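Local coordinates for signal transduction histidine-protein kinase/phosphatase MprB (Mycobacterium hassiacum, PDB 6BLK) that probably autophosphorylates on a histidine with ATP as a sensor kinase of a two-component system, this chain being its ATP-binding catalytic domain with ATP and magnesium bound, at residues E7-M11 / T12-D16; A120-K123 / Q124-K128. All blocks are in the same frame, centred on the assembly; numbering follows the deposited sequence.

Interaction 1 (E7-M11 / T12-D16)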
loop_
_atom_site.group_PDB
_atom_site.type_symbol
_atom_site.label_atom_id
_atom_site.label_comp_id
_atom_site.label_asym_id
_atom_site.label_seq_id
_atom_site.Cartn_x
_atom_site.Cartn_y
_atom_site.Cartn_z
ATOM N N GLU A 7 5.482 -14.329 -13.864
ATOM C CA GLU A 7 5.771 -15.534 -13.100
ATOM C C GLU A 7 4.893 -15.601 -11.857
ATOM O O GLU A 7 4.368 -14.581 -11.405
ATOM C CB GLU A 7 7.245 -15.577 -12.667
ATOM C CG GLU A 7 8.257 -15.528 -13.826
ATOM C CD GLU A 7 8.260 -16.790 -14.692
ATOM O OE1 GLU A 7 7.713 -17.826 -14.255
ATOM O OE2 GLU A 7 8.814 -16.744 -15.813
ATOM N N PRO A 8 4.717 -16.787 -11.278
ATOM C CA PRO A 8 3.952 -16.886 -10.022
ATOM C C PRO A 8 4.653 -16.142 -8.899
ATOM O O PRO A 8 5.863 -16.287 -8.700
ATOM C CB PRO A 8 3.885 -18.397 -9.754
ATOM C CG PRO A 8 4.204 -19.037 -11.028
ATOM C CD PRO A 8 5.083 -18.118 -11.799
ATOM N N VAL A 9 3.882 -15.311 -8.186
ATOM C CA VAL A 9 4.374 -14.450 -7.102
ATOM C C VAL A 9 3.591 -14.757 -5.824
ATOM O O VAL A 9 2.363 -14.596 -5.786
ATOM C CB VAL A 9 4.258 -12.955 -7.451
ATOM C CG1 VAL A 9 4.726 -12.121 -6.304
ATOM C CG2 VAL A 9 5.081 -12.606 -8.683
ATOM N N ASP A 10 4.301 -15.165 -4.770
ATOM C CA ASP A 10 3.707 -15.414 -3.449
ATOM C C ASP A 10 3.576 -14.089 -2.694
ATOM O O ASP A 10 4.568 -13.493 -2.299
ATOM C CB ASP A 10 4.606 -16.411 -2.716
ATOM C CG ASP A 10 4.141 -16.757 -1.341
ATOM O OD1 ASP A 10 3.312 -16.040 -0.766
ATOM O OD2 ASP A 10 4.661 -17.765 -0.811
ATOM N N MET A 11 2.348 -13.603 -2.506
ATOM C CA MET A 11 2.182 -12.284 -1.934
ATOM C C MET A 11 2.543 -12.259 -0.456
ATOM O O MET A 11 2.877 -11.190 0.060
ATOM C CB MET A 11 0.750 -11.768 -2.121
ATOM C CG MET A 11 0.404 -11.358 -3.548
ATOM S SD MET A 11 1.486 -10.037 -4.202
ATOM C CE MET A 11 1.224 -8.693 -3.091
ATOM N N THR A 12 2.512 -13.415 0.214
ATOM C CA THR A 12 2.959 -13.458 1.601
ATOM C C THR A 12 4.437 -13.126 1.683
ATOM O O THR A 12 4.864 -12.379 2.568
ATOM C CB THR A 12 2.676 -14.822 2.211
ATOM O OG1 THR A 12 1.281 -15.123 2.113
ATOM C CG2 THR A 12 3.118 -14.844 3.666
ATOM N N GLU A 13 5.235 -13.646 0.755
ATOM C CA GLU A 13 6.658 -13.340 0.794
ATOM C C GLU A 13 6.919 -11.895 0.392
ATOM O O GLU A 13 7.771 -11.231 0.991
ATOM C CB GLU A 13 7.430 -14.312 -0.094
ATOM C CG GLU A 13 7.304 -15.788 0.282
ATOM C CD GLU A 13 8.534 -16.318 0.991
ATOM O OE1 GLU A 13 9.282 -15.506 1.583
ATOM O OE2 GLU A 13 8.759 -17.550 0.944
ATOM N N VAL A 14 6.195 -11.385 -0.612
ATOM C CA VAL A 14 6.362 -10.004 -1.038
ATOM C C VAL A 14 6.101 -9.059 0.123
ATOM O O VAL A 14 6.887 -8.143 0.395
ATOM C CB VAL A 14 5.437 -9.706 -2.229
ATOM C CG1 VAL A 14 5.379 -8.228 -2.509
ATOM C CG2 VAL A 14 5.933 -10.460 -3.437
ATOM N N ILE A 15 4.997 -9.275 0.831
ATOM C CA ILE A 15 4.653 -8.395 1.942
ATOM C C ILE A 15 5.656 -8.548 3.075
ATOM O O ILE A 15 6.068 -7.554 3.675
ATOM C CB ILE A 15 3.215 -8.668 2.394
ATOM C CG1 ILE A 15 2.258 -8.335 1.249
ATOM C CG2 ILE A 15 2.912 -7.879 3.642
ATOM C CD1 ILE A 15 0.861 -8.864 1.441
ATOM N N ASP A 16 6.087 -9.780 3.368
ATOM C CA ASP A 16 7.047 -9.987 4.459
ATOM C C ASP A 16 8.374 -9.289 4.167
ATOM O O ASP A 16 8.974 -8.687 5.068
ATOM C CB ASP A 16 7.275 -11.478 4.689
ATOM C CG ASP A 16 8.294 -11.757 5.798
ATOM O OD1 ASP A 16 8.657 -10.815 6.538
ATOM O OD2 ASP A 16 8.739 -12.918 5.927
HETATM O O HOH W 1 1.358 -17.455 0.630
#
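A chi1 of 179° swings the Asp10 carboxylate away from its own N and over the first turn of helix 11-25, where Thr12 has its OG1 turned back beside its own backbone N (chi1 -57°) and Glu13 brings its CG to 3.5 Å from Asp10 OD2. Asp10 is the N-cap: OD1 accepts from Thr12 N at 2.9 Å and from Glu13 N at 3.4 Å, both bonds weak. A water reinforces the cap, donating to Asp10 OD1 and hydrogen-bonding Thr12 OG1, each at 2.8 Å. The short aspartate suits this place because its carboxylate reaches the amide groups that the helix itself cannot satisfy. The backbone then takes over, with Val14 N bonded to Asp10 O and Ile15 N to Met11 O.

On the buried side Val9 CG1 meets Val14 CG2 at 3.5 Å, a branched pair filling the angle where strand turns into helix. Met11, its flexible chain bent at chi2 and chi3, brings CE to 4.2 Å from Val14 CG1 and also lies against Leu47 and Leu72. Ile15 packs on Val35 and Val70, so the turn is pinned to the sheet and to helix 44-60.

Asp10 OD2 and Glu13 OE2 lie 4.5 Å apart, their carboxylate planes 82° to each other. Any repulsion between them would probably be eased by the helix N-terminus, whose partial positive charge would favour an ionised Asp10.

Interaction 2 (A120-K123 / Q124-K128); sequences AIVK and QVVLK
Ile121 and Val125 meet one helical turn apart, CG2 to CG2 at 4.4 Å, and Val122 CG1 lies 4.2 Å from Val126 CG2. The three valines are buried, Ile121 only partly so. With CG1 of Val125 and Val126 anti to N (chi1 170° in both), CG2 is left beside the backbone N, which brings that methyl back tightly over the preceding turn: Val126 CG2 is 3.2 Å from Val122 O. Short branched apolar chains suit the close approach of helix 44-60, where Ile121 and Val122 rest on Asn53 and Val125 on Ala50.

The other side is open to solvent and longer-limbed. Lys123 stretches out from the helix until it bends at chi4, and its aliphatic CE passes 3.9 Å from Leu127 CD1, the two chains crossing at a slant. Lysine fits here because its methylenes can lie against leucine while the ammonium stays near solvent. Gln124, also exposed, extends its amide outward.

Beneath both sides runs regular i to i+4 bonding, straightest from Val125 N to Ile121 O (3.0 Å, 171° at the hydrogen). This is the amphipathic helix that follows the glycine-rich ATP-lid segment in histidine kinase ATPase domains, starting at the ATP-binding residues Gly118 and Leu119.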
loop_
_atom_site.group_PDB
_atom_site.type_symbol
_atom_site.label_atom_id
_atom_site.label_comp_id
_atom_site.label_asym_id
_atom_site.label_seq_id
_atom_site.Cartn_x
_atom_site.Cartn_y
_atom_site.Cartn_z
ATOM N N ALA A 120 2.604 7.227 -7.742
ATOM C CA ALA A 120 2.523 7.034 -9.197
ATOM C C ALA A 120 3.112 5.688 -9.626
ATOM O O ALA A 120 2.577 5.023 -10.525
ATOM C CB ALA A 120 3.231 8.184 -9.912
ATOM N N ILE A 121 4.226 5.278 -9.021
ATOM C CA ILE A 121 4.812 3.970 -9.295
ATOM C C ILE A 121 3.858 2.864 -8.870
ATOM O O ILE A 121 3.698 1.867 -9.570
ATOM C CB ILE A 121 6.172 3.845 -8.591
ATOM C CG1 ILE A 121 7.166 4.820 -9.228
ATOM C CG2 ILE A 121 6.706 2.419 -8.577
ATOM C CD1 ILE A 121 7.441 4.600 -10.698
ATOM N N VAL A 122 3.232 3.011 -7.709
ATOM C CA VAL A 122 2.275 2.020 -7.223
ATOM C C VAL A 122 1.158 1.814 -8.246
ATOM O O VAL A 122 0.796 0.679 -8.563
ATOM C CB VAL A 122 1.697 2.438 -5.855
ATOM C CG1 VAL A 122 0.576 1.532 -5.451
ATOM C CG2 VAL A 122 2.766 2.417 -4.816
ATOM N N LYS A 123 0.526 2.910 -8.691
ATOM C CA LYS A 123 -0.543 2.833 -9.683
ATOM C C LYS A 123 -0.074 2.121 -10.950
ATOM O O LYS A 123 -0.778 1.238 -11.469
ATOM C CB LYS A 123 -1.068 4.229 -10.010
ATOM C CG LYS A 123 -2.160 4.220 -11.033
ATOM C CD LYS A 123 -2.716 5.580 -11.276
ATOM C CE LYS A 123 -3.739 5.598 -12.407
ATOM N NZ LYS A 123 -5.120 5.637 -11.892
ATOM N N GLN A 124 1.134 2.423 -11.427
ATOM C CA GLN A 124 1.629 1.771 -12.646
ATOM C C GLN A 124 1.750 0.254 -12.448
ATOM O O GLN A 124 1.271 -0.555 -13.270
ATOM C CB GLN A 124 2.979 2.383 -13.030
ATOM C CG GLN A 124 3.522 1.829 -14.371
ATOM C CD GLN A 124 4.557 2.744 -15.020
ATOM O OE1 GLN A 124 4.659 3.932 -14.689
ATOM N NE2 GLN A 124 5.331 2.193 -15.949
ATOM N N VAL A 125 2.377 -0.151 -11.346
ATOM C CA VAL A 125 2.564 -1.572 -11.061
ATOM C C VAL A 125 1.223 -2.269 -10.920
ATOM O O VAL A 125 0.985 -3.344 -11.505
ATOM C CB VAL A 125 3.415 -1.747 -9.800
ATOM C CG1 VAL A 125 3.416 -3.171 -9.368
ATOM C CG2 VAL A 125 4.832 -1.299 -10.038
ATOM N N VAL A 126 0.301 -1.654 -10.187
ATOM C CA VAL A 126 -0.984 -2.299 -9.955
ATOM C C VAL A 126 -1.738 -2.430 -11.263
ATOM O O VAL A 126 -2.281 -3.500 -11.569
ATOM C CB VAL A 126 -1.785 -1.540 -8.887
ATOM C CG1 VAL A 126 -3.187 -2.050 -8.816
ATOM C CG2 VAL A 126 -1.105 -1.691 -7.584
ATOM N N LEU A 127 -1.752 -1.380 -12.087
ATOM C CA LEU A 127 -2.423 -1.503 -13.388
ATOM C C LEU A 127 -1.738 -2.531 -14.285
ATOM O O LEU A 127 -2.419 -3.246 -15.040
ATOM C CB LEU A 127 -2.505 -0.147 -14.082
ATOM C CG LEU A 127 -3.396 0.883 -13.398
ATOM C CD1 LEU A 127 -3.353 2.189 -14.178
ATOM C CD2 LEU A 127 -4.808 0.434 -13.267
ATOM N N LYS A 128 -0.409 -2.582 -14.284
ATOM C CA LYS A 128 0.273 -3.549 -15.135
ATOM C C LYS A 128 -0.067 -4.986 -14.747
ATOM O O LYS A 128 -0.014 -5.874 -15.606
ATOM C CB LYS A 128 1.778 -3.297 -15.113
ATOM C CG LYS A 128 2.586 -4.126 -14.145
ATOM C CD LYS A 128 4.056 -3.664 -14.090
ATOM C CE LYS A 128 4.815 -4.370 -12.963
ATOM N NZ LYS A 128 6.244 -4.020 -12.839
#

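Overall arrangement
Interaction 1 comes first along the chain, where strand 7-10 leads into helix 11-25; interaction 2 follows much later, within helix 118-128. Their centres are about 17 Å apart, and their nearest atoms, about 9 Å apart, do not touch. Both border helix 44-60, interaction 1 near its start and interaction 2 further along. In the alpha/beta sandwich shared by histidine kinases, DNA gyrase B and HSP90, interaction 1 joins the edge of the sheet to the helical layer, whereas interaction 2 lies within that layer. Their roles differ by position, since residues 7-16 lie away from the nucleotide site, whereas Ala120 has its side chain about 6 Å from the bound ATP.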